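Local structure of putative protease (3KD4) at residues S4-G9 / S41-S46; L315-C320 / K354-S359; N415-P420 / S489-W494. The protein is of unknown function but is a putative, probably exported protease with DUF3857 and DUF3858 family regions. All blocks are in the same frame, centred on the assembly; numbering follows the deposited sequence.

Contact 1 of 3, residues S4-G9 / S41-S46; sequences SEAEYG and STYGES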
loop_
_atom_site.group_PDB
_atom_site.type_symbol
_atom_site.label_atom_id
_atom_site.label_comp_id
_atom_site.label_asym_id
_atom_site.label_seq_id
_atom_site.Cartn_x
_atom_site.Cartn_y
_atom_site.Cartn_z
ATOM N N SER A 4 8.121 -5.999 -23.575
ATOM C CA SER A 4 8.091 -5.932 -25.059
ATOM C C SER A 4 6.752 -6.483 -25.572
ATOM O O SER A 4 6.607 -6.784 -26.747
ATOM C CB SER A 4 9.311 -6.651 -25.679
ATOM O OG SER A 4 9.008 -7.951 -26.195
ATOM N N GLU A 5 5.778 -6.616 -24.681
ATOM C CA GLU A 5 4.425 -6.993 -25.059
ATOM C C GLU A 5 3.577 -5.777 -25.509
ATOM O O GLU A 5 2.613 -5.924 -26.265
ATOM C CB GLU A 5 3.736 -7.591 -23.854
ATOM C CG GLU A 5 4.373 -8.883 -23.346
ATOM C CD GLU A 5 3.874 -10.112 -24.058
ATOM O OE1 GLU A 5 2.654 -10.275 -24.194
ATOM O OE2 GLU A 5 4.700 -10.931 -24.460
ATOM N N ALA A 6 3.924 -4.611 -24.963
ATOM C CA ALA A 6 3.196 -3.365 -25.213
ATOM C C ALA A 6 4.113 -2.217 -24.934
ATOM O O ALA A 6 5.080 -2.378 -24.177
ATOM C CB ALA A 6 1.932 -3.279 -24.329
ATOM N N GLU A 7 3.804 -1.061 -25.531
ATOM C CA GLU A 7 4.527 0.164 -25.291
ATOM C C GLU A 7 3.587 1.352 -25.391
ATOM O O GLU A 7 2.777 1.432 -26.332
ATOM C CB GLU A 7 5.608 0.318 -26.350
ATOM C CG GLU A 7 6.470 1.559 -26.233
ATOM C CD GLU A 7 7.304 1.755 -27.480
ATOM O OE1 GLU A 7 7.535 2.929 -27.898
ATOM O OE2 GLU A 7 7.676 0.717 -28.079
ATOM N N TYR A 8 3.696 2.276 -24.455
ATOM C CA TYR A 8 3.000 3.558 -24.574
ATOM C C TYR A 8 3.878 4.477 -25.392
ATOM O O TYR A 8 4.907 4.959 -24.910
ATOM C CB TYR A 8 2.770 4.211 -23.221
ATOM C CG TYR A 8 1.737 3.523 -22.354
ATOM C CD1 TYR A 8 0.397 3.866 -22.457
ATOM C CD2 TYR A 8 2.106 2.578 -21.418
ATOM C CE1 TYR A 8 -0.543 3.270 -21.669
ATOM C CE2 TYR A 8 1.165 1.975 -20.599
ATOM C CZ TYR A 8 -0.159 2.335 -20.742
ATOM O OH TYR A 8 -1.129 1.755 -19.992
ATOM N N GLY A 9 3.469 4.737 -26.624
ATOM C CA GLY A 9 4.194 5.661 -27.488
ATOM C C GLY A 9 4.124 7.066 -26.911
ATOM O O GLY A 9 5.123 7.790 -26.859
ATOM N N SER A 41 -5.426 -9.211 -22.177
ATOM C CA SER A 41 -5.298 -8.799 -20.785
ATOM C C SER A 41 -6.230 -7.582 -20.518
ATOM O O SER A 41 -6.978 -7.168 -21.390
ATOM C CB SER A 41 -3.844 -8.415 -20.490
ATOM O OG SER A 41 -3.515 -7.138 -21.032
ATOM N N THR A 42 -6.127 -6.979 -19.348
ATOM C CA THR A 42 -6.900 -5.782 -19.070
ATOM C C THR A 42 -6.416 -4.582 -19.907
ATOM O O THR A 42 -7.065 -3.544 -19.903
ATOM C CB THR A 42 -6.877 -5.412 -17.578
ATOM O OG1 THR A 42 -5.535 -5.358 -17.145
ATOM C CG2 THR A 42 -7.672 -6.402 -16.731
ATOM N N TYR A 43 -5.313 -4.722 -20.662
ATOM C CA TYR A 43 -4.977 -3.697 -21.689
ATOM C C TYR A 43 -6.068 -3.569 -22.759
ATOM O O TYR A 43 -6.159 -2.566 -23.451
ATOM C CB TYR A 43 -3.640 -3.968 -22.348
ATOM C CG TYR A 43 -2.416 -3.539 -21.582
ATOM C CD1 TYR A 43 -2.409 -2.369 -20.817
ATOM C CD2 TYR A 43 -1.234 -4.251 -21.698
ATOM C CE1 TYR A 43 -1.250 -1.952 -20.154
ATOM C CE2 TYR A 43 -0.097 -3.845 -21.069
ATOM C CZ TYR A 43 -0.107 -2.697 -20.284
ATOM O OH TYR A 43 1.030 -2.267 -19.646
ATOM N N GLY A 44 -6.936 -4.575 -22.850
ATOM C CA GLY A 44 -8.096 -4.500 -23.733
ATOM C C GLY A 44 -9.137 -3.460 -23.314
ATOM O O GLY A 44 -10.073 -3.191 -24.075
ATOM N N GLU A 45 -9.000 -2.931 -22.094
ATOM C CA GLU A 45 -9.917 -1.922 -21.571
ATOM C C GLU A 45 -9.193 -0.766 -20.927
ATOM O O GLU A 45 -8.066 -0.891 -20.526
ATOM C CB GLU A 45 -10.840 -2.515 -20.500
ATOM C CG GLU A 45 -11.827 -3.547 -20.999
ATOM C CD GLU A 45 -11.208 -4.921 -21.137
ATOM O OE1 GLU A 45 -10.425 -5.302 -20.251
ATOM O OE2 GLU A 45 -11.514 -5.606 -22.138
ATOM N N SER A 46 -9.896 0.354 -20.829
ATOM C CA SER A 46 -9.502 1.447 -19.985
ATOM C C SER A 46 -10.576 1.642 -18.900
ATOM O O SER A 46 -11.781 1.399 -19.136
ATOM C CB SER A 46 -9.274 2.698 -20.831
ATOM O OG SER A 46 -8.108 2.568 -21.635
#
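Y43 reaches from the short 3-10 turn 42-44 to the start of strand 6-17, and its ring meets two side chains there, A6 and Y8. Both approach obliquely and from the same side of the ring plane, A6 near CE2 and Y8 near CE1. The methyl of A6 rests against the ring, A6 CB lying 3.9 Å from Y43 CE2; A6 is buried, and this apolar touch is the closely packed part of the contact. The phenol end of Y8 brings Y8 OH to 3.7 Å from Y43 CE1, while the ring carbons stay farther apart, Y8 CZ being 4.5 Å from Y43 CE1. The Y8 hydroxyl thus meets Y43 at CE1, and the rings do not stack. In Y43 the ring carbon CG is anti to the carbonyl carbon (chi1 -80°), which carries the ring across to strand 6-17. The turn itself is pinned by S41, whose OG accepts a hydrogen bond of 3.0 Å from Y43 N, an ST turn that fixes the backbone of the residue making the contact. No hydrogen bond joins the two segments. The looser side is that of Y8, a partly exposed residue whose OH has a weak hydrogen bond to a bound glycerol, probably from the crystallisation liquor. Y43 OH, by contrast, is held within the protein by the hydroxyls of S138 and T137. Strand 6-17 runs here between strands 23-33 and 140-150 of the eight-stranded mixed sheet; L31 of strand 23-33 touches both tyrosines, and strand 45-50 leads from the turn into a separate three-stranded antiparallel sheet beside strand 97-102.

Contact 2 of 3, residues L315-C320 / K354-S359; sequences LDTDAC and KVVSLS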
loop_
_atom_site.group_PDB
_atom_site.type_symbol
_atom_site.label_atom_id
_atom_site.label_comp_id
_atom_site.label_asym_id
_atom_site.label_seq_id
_atom_site.Cartn_x
_atom_site.Cartn_y
_atom_site.Cartn_z
ATOM N N LEU A 315 9.833 11.941 0.256
ATOM C CA LEU A 315 9.119 13.131 -0.205
ATOM C C LEU A 315 9.373 14.350 0.664
ATOM O O LEU A 315 9.487 14.253 1.893
ATOM C CB LEU A 315 7.628 12.905 -0.148
ATOM C CG LEU A 315 6.933 12.071 -1.177
ATOM C CD1 LEU A 315 5.446 12.169 -0.767
ATOM C CD2 LEU A 315 7.191 12.562 -2.622
ATOM N N ASP A 316 9.387 15.508 0.028
ATOM C CA ASP A 316 9.410 16.752 0.766
ATOM C C ASP A 316 7.991 17.053 1.164
ATOM O O ASP A 316 7.204 17.509 0.348
ATOM C CB ASP A 316 9.970 17.864 -0.100
ATOM C CG ASP A 316 9.882 19.240 0.582
ATOM O OD1 ASP A 316 9.373 19.373 1.711
ATOM O OD2 ASP A 316 10.297 20.190 -0.065
ATOM N N THR A 317 7.656 16.781 2.415
ATOM C CA THR A 317 6.277 16.905 2.867
ATOM C C THR A 317 5.859 18.376 3.092
ATOM O O THR A 317 4.686 18.645 3.240
ATOM C CB THR A 317 5.977 16.033 4.117
ATOM O OG1 THR A 317 6.833 16.409 5.182
ATOM C CG2 THR A 317 6.214 14.561 3.785
ATOM N N ASP A 318 6.793 19.316 3.050
ATOM C CA ASP A 318 6.413 20.741 3.012
ATOM C C ASP A 318 5.755 21.082 1.682
ATOM O O ASP A 318 4.944 22.016 1.583
ATOM C CB ASP A 318 7.653 21.614 3.193
ATOM C CG ASP A 318 8.179 21.572 4.592
ATOM O OD1 ASP A 318 7.323 21.515 5.511
ATOM O OD2 ASP A 318 9.418 21.670 4.751
ATOM N N ALA A 319 6.108 20.330 0.646
ATOM C CA ALA A 319 5.685 20.637 -0.739
ATOM C C ALA A 319 4.644 19.673 -1.270
ATOM O O ALA A 319 4.389 19.644 -2.479
ATOM C CB ALA A 319 6.900 20.623 -1.691
ATOM N N CYS A 320 4.076 18.814 -0.446
ATOM C CA CYS A 320 2.993 18.032 -0.984
ATOM C C CYS A 320 1.672 18.250 -0.273
ATOM O O CYS A 320 1.612 18.884 0.767
ATOM C CB CYS A 320 3.346 16.603 -1.066
ATOM S SG CYS A 320 3.557 15.893 0.517
ATOM N N LYS A 354 7.547 8.769 6.380
ATOM C CA LYS A 354 7.468 10.023 7.116
ATOM C C LYS A 354 6.073 10.104 7.701
ATOM O O LYS A 354 5.080 9.987 6.980
ATOM C CB LYS A 354 7.756 11.199 6.185
ATOM C CG LYS A 354 9.225 11.576 6.124
ATOM C CD LYS A 354 9.535 12.563 4.989
ATOM C CE LYS A 354 11.049 12.780 4.846
ATOM N NZ LYS A 354 11.320 14.057 4.137
ATOM N N VAL A 355 5.998 10.284 9.004
ATOM C CA VAL A 355 4.725 10.296 9.712
ATOM C C VAL A 355 4.529 11.687 10.279
ATOM O O VAL A 355 5.425 12.223 10.941
ATOM C CB VAL A 355 4.720 9.226 10.795
ATOM C CG1 VAL A 355 3.438 9.268 11.648
ATOM C CG2 VAL A 355 4.946 7.866 10.137
ATOM N N VAL A 356 3.389 12.295 9.972
ATOM C CA VAL A 356 3.111 13.663 10.435
ATOM C C VAL A 356 1.725 13.745 11.020
ATOM O O VAL A 356 0.750 13.295 10.369
ATOM C CB VAL A 356 3.231 14.665 9.277
ATOM C CG1 VAL A 356 3.097 16.092 9.812
ATOM C CG2 VAL A 356 4.535 14.476 8.507
ATOM N N SER A 357 1.589 14.296 12.231
ATOM C CA SER A 357 0.268 14.527 12.804
ATOM C C SER A 357 -0.501 15.609 11.991
ATOM O O SER A 357 0.110 16.415 11.300
ATOM C CB SER A 357 0.398 14.990 14.252
ATOM O OG SER A 357 0.871 16.316 14.311
ATOM N N LEU A 358 -1.822 15.612 12.065
ATOM C CA LEU A 358 -2.638 16.647 11.392
ATOM C C LEU A 358 -2.427 18.069 11.914
ATOM O O LEU A 358 -2.704 19.042 11.203
ATOM C CB LEU A 358 -4.133 16.308 11.422
ATOM C CG LEU A 358 -4.596 15.022 10.710
ATOM C CD1 LEU A 358 -6.089 15.059 10.342
ATOM C CD2 LEU A 358 -3.774 14.661 9.500
ATOM N N SER A 359 -1.876 18.188 13.111
ATOM C CA SER A 359 -1.446 19.472 13.630
ATOM C C SER A 359 -0.043 19.793 13.127
ATOM O O SER A 359 0.477 20.812 13.479
ATOM C CB SER A 359 -1.488 19.492 15.162
ATOM O OG SER A 359 -0.642 18.498 15.706
HETATM O O HOH W 1 9.960 16.400 4.305
#
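K354 touches the 315-320 loop with both the end and the shaft of its side chain. Extended beyond CG (chi3 -173°), the chain carries its ammonium group to the backbone of L315, where K354 NZ donates a 2.9 Å hydrogen bond to L315 O. The donor stands 34° out of the carbonyl plane. Water 1 takes a second bond from K354 NZ, at 2.7 Å, and also accepts from T317 N; in the conformer described, one of two, the lysine thus reaches L315 O directly and T317 N through water. Lower on the same side chain, K354 CD passes obliquely by the methyl of T317, 4.1 Å from T317 CG2. K354 is exposed, and the polar end of the contact includes this water. Two residues on, V356 turns the same way and is buried; V356 CG2 lies 4.5 Å from T317 OG1, a looser approach. Within the loop, D318 N bonds to D316 OD1, 2.9 Å away, closing an Asx turn at the bend that presents T317. Strand 353-357 lies in an antiparallel sheet between strands 305-312 and 362-363, so the loop folds back over the strand next to the one it leaves; Y311 of strand 305-312 touches T317, L215 of helix 211-222 touches V356, and Y160 and V204 touch L315.

Contact 3 of 3, residues N415-P420 / S489-W494; sequences NLFELP and SLIHEW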
loop_
_atom_site.group_PDB
_atom_site.type_symbol
_atom_site.label_atom_id
_atom_site.label_comp_id
_atom_site.label_asym_id
_atom_site.label_seq_id
_atom_site.Cartn_x
_atom_site.Cartn_y
_atom_site.Cartn_z
ATOM N N ASN A 415 16.650 -5.236 -8.472
ATOM C CA ASN A 415 16.120 -4.109 -7.697
ATOM C C ASN A 415 16.292 -4.312 -6.209
ATOM O O ASN A 415 16.594 -5.415 -5.762
ATOM C CB ASN A 415 14.647 -3.910 -8.023
ATOM C CG ASN A 415 14.445 -3.494 -9.455
ATOM O OD1 ASN A 415 14.138 -4.306 -10.323
ATOM N ND2 ASN A 415 14.699 -2.240 -9.722
ATOM N N LEU A 416 16.115 -3.241 -5.448
ATOM C CA LEU A 416 16.096 -3.340 -4.004
ATOM C C LEU A 416 15.101 -4.356 -3.572
ATOM O O LEU A 416 14.036 -4.486 -4.177
ATOM C CB LEU A 416 15.739 -2.019 -3.352
ATOM C CG LEU A 416 16.788 -0.908 -3.446
ATOM C CD1 LEU A 416 16.235 0.343 -2.739
ATOM C CD2 LEU A 416 18.118 -1.336 -2.823
ATOM N N PHE A 417 15.475 -5.057 -2.505
ATOM C CA PHE A 417 14.678 -6.079 -1.874
ATOM C C PHE A 417 14.215 -5.563 -0.512
ATOM O O PHE A 417 15.041 -5.095 0.262
ATOM C CB PHE A 417 15.571 -7.305 -1.707
ATOM C CG PHE A 417 14.889 -8.466 -1.102
ATOM C CD1 PHE A 417 13.826 -9.053 -1.741
ATOM C CD2 PHE A 417 15.312 -8.988 0.102
ATOM C CE1 PHE A 417 13.181 -10.150 -1.179
ATOM C CE2 PHE A 417 14.663 -10.114 0.666
ATOM C CZ PHE A 417 13.595 -10.666 0.020
ATOM N N GLU A 418 12.926 -5.635 -0.220
ATOM C CA GLU A 418 12.383 -5.073 1.034
ATOM C C GLU A 418 11.537 -6.054 1.774
ATOM O O GLU A 418 10.669 -6.687 1.187
ATOM C CB GLU A 418 11.523 -3.819 0.717
ATOM C CG GLU A 418 11.070 -3.007 1.944
ATOM C CD GLU A 418 10.334 -1.754 1.542
ATOM O OE1 GLU A 418 10.999 -0.722 1.427
ATOM O OE2 GLU A 418 9.113 -1.808 1.292
ATOM N N LEU A 419 11.765 -6.165 3.079
ATOM C CA LEU A 419 10.982 -7.034 3.935
ATOM C C LEU A 419 9.807 -6.259 4.525
ATOM O O LEU A 419 9.907 -5.051 4.730
ATOM C CB LEU A 419 11.848 -7.532 5.080
ATOM C CG LEU A 419 13.174 -8.212 4.743
ATOM C CD1 LEU A 419 13.776 -8.673 6.064
ATOM C CD2 LEU A 419 12.951 -9.396 3.796
ATOM N N PRO A 420 8.693 -6.947 4.832
ATOM C CA PRO A 420 7.553 -6.251 5.427
ATOM C C PRO A 420 7.890 -5.625 6.788
ATOM O O PRO A 420 7.378 -4.559 7.117
ATOM C CB PRO A 420 6.510 -7.366 5.593
ATOM C CG PRO A 420 6.947 -8.474 4.748
ATOM C CD PRO A 420 8.416 -8.374 4.590
ATOM N N SER A 489 19.987 -16.293 1.637
ATOM C CA SER A 489 20.447 -17.536 2.253
ATOM C C SER A 489 19.838 -17.728 3.660
ATOM O O SER A 489 19.477 -18.829 4.006
ATOM C CB SER A 489 21.976 -17.627 2.225
ATOM O OG SER A 489 22.557 -16.744 3.162
ATOM N N LEU A 490 19.611 -16.642 4.412
ATOM C CA LEU A 490 18.938 -16.737 5.702
ATOM C C LEU A 490 17.513 -17.193 5.537
ATOM O O LEU A 490 17.047 -18.136 6.224
ATOM C CB LEU A 490 18.971 -15.387 6.457
ATOM C CG LEU A 490 20.342 -14.816 6.836
ATOM C CD1 LEU A 490 20.236 -13.402 7.503
ATOM C CD2 LEU A 490 21.111 -15.781 7.768
ATOM N N ILE A 491 16.798 -16.521 4.624
ATOM C CA ILE A 491 15.369 -16.774 4.450
ATOM C C ILE A 491 15.192 -18.206 3.963
ATOM O O ILE A 491 14.326 -18.948 4.431
ATOM C CB ILE A 491 14.683 -15.752 3.473
ATOM C CG1 ILE A 491 14.683 -14.365 4.114
ATOM C CG2 ILE A 491 13.266 -16.215 3.134
ATOM C CD1 ILE A 491 14.562 -13.179 3.089
ATOM N N HIS A 492 16.038 -18.590 3.035
ATOM C CA HIS A 492 16.009 -19.949 2.526
ATOM C C HIS A 492 16.334 -21.004 3.623
ATOM O O HIS A 492 15.730 -22.066 3.670
ATOM C CB HIS A 492 16.972 -20.039 1.344
ATOM C CG HIS A 492 17.162 -21.420 0.817
ATOM N ND1 HIS A 492 16.177 -22.086 0.115
ATOM C CD2 HIS A 492 18.232 -22.249 0.849
ATOM C CE1 HIS A 492 16.620 -23.283 -0.224
ATOM N NE2 HIS A 492 17.869 -23.403 0.197
ATOM N N GLU A 493 17.280 -20.699 4.506
ATOM C CA GLU A 493 17.599 -21.637 5.596
ATOM C C GLU A 493 16.361 -21.862 6.447
ATOM O O GLU A 493 16.082 -22.995 6.869
ATOM C CB GLU A 493 18.767 -21.147 6.452
ATOM C CG GLU A 493 19.231 -22.199 7.495
ATOM C CD GLU A 493 20.642 -22.711 7.249
ATOM O OE1 GLU A 493 21.089 -22.736 6.099
ATOM O OE2 GLU A 493 21.302 -23.071 8.241
ATOM N N TRP A 494 15.584 -20.801 6.646
ATOM C CA TRP A 494 14.348 -20.901 7.408
ATOM C C TRP A 494 13.263 -21.716 6.701
ATOM O O TRP A 494 12.636 -22.569 7.330
ATOM C CB TRP A 494 13.795 -19.512 7.769
ATOM C CG TRP A 494 12.614 -19.610 8.643
ATOM C CD1 TRP A 494 11.325 -19.490 8.279
ATOM C CD2 TRP A 494 12.615 -19.887 10.046
ATOM N NE1 TRP A 494 10.493 -19.693 9.364
ATOM C CE2 TRP A 494 11.269 -19.914 10.470
ATOM C CE3 TRP A 494 13.618 -20.103 10.985
ATOM C CZ2 TRP A 494 10.905 -20.147 11.803
ATOM C CZ3 TRP A 494 13.262 -20.327 12.324
ATOM C CH2 TRP A 494 11.917 -20.338 12.718
#
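A small apolar helix-to-strand contact joins helix 481-495 to the two-stranded antiparallel sheet of strands 417-418 and 478-479, in the DUF3858 region. All three residues that touch are buried, and no hydrogen bond crosses between the segments. I491 supplies the helix side: its CG1 branch is anti to the carbonyl carbon (chi1 -67°) and, with chi2 157°, carries CD1 up to F417 and L419. These two, alternate residues along the extended chain, point to the helix together, whereas E418 between them takes no part in the contact and pairs with R349 in a salt bridge and with Q478 in a hydrogen bond. L474 of strand 465-474 touches both L419 and I491, tying this meeting to the five-stranded mixed sheet along which the helix packs; F192 lies against F417 from a loop. The two apolar touches differ in form. L419 and I491 lie alongside one another, pointing opposite ways, with L419 CD2 4.2 Å from I491 CD1. The F417 and I491 side chains instead approach from opposite directions, the methyl lying in the ring plane at its edge, I491 CD1 standing 3.9 Å from F417 CE2.

Contact 3 is wholly buried and apolar, whereas contacts 1 and 2 are only partly buried and combine packing with polar groups. Contact 2 alone has a hydrogen bond between its segments, aided by water. Contact 1 rests on a methyl and a tyrosine hydroxyl against a ring, and its tyrosine hydroxyls find partners elsewhere. The elements joined differ: a sheet strand with a 3-10 turn in contact 1, a loop with a sheet strand in contact 2, and a short strand with a helix in contact 3. None shares a sheet with another, and none touches another; contacts 2 and 3 come closest, with nearest atoms about 11 Å apart, while the centres of contacts 1 and 2 are 35 Å apart.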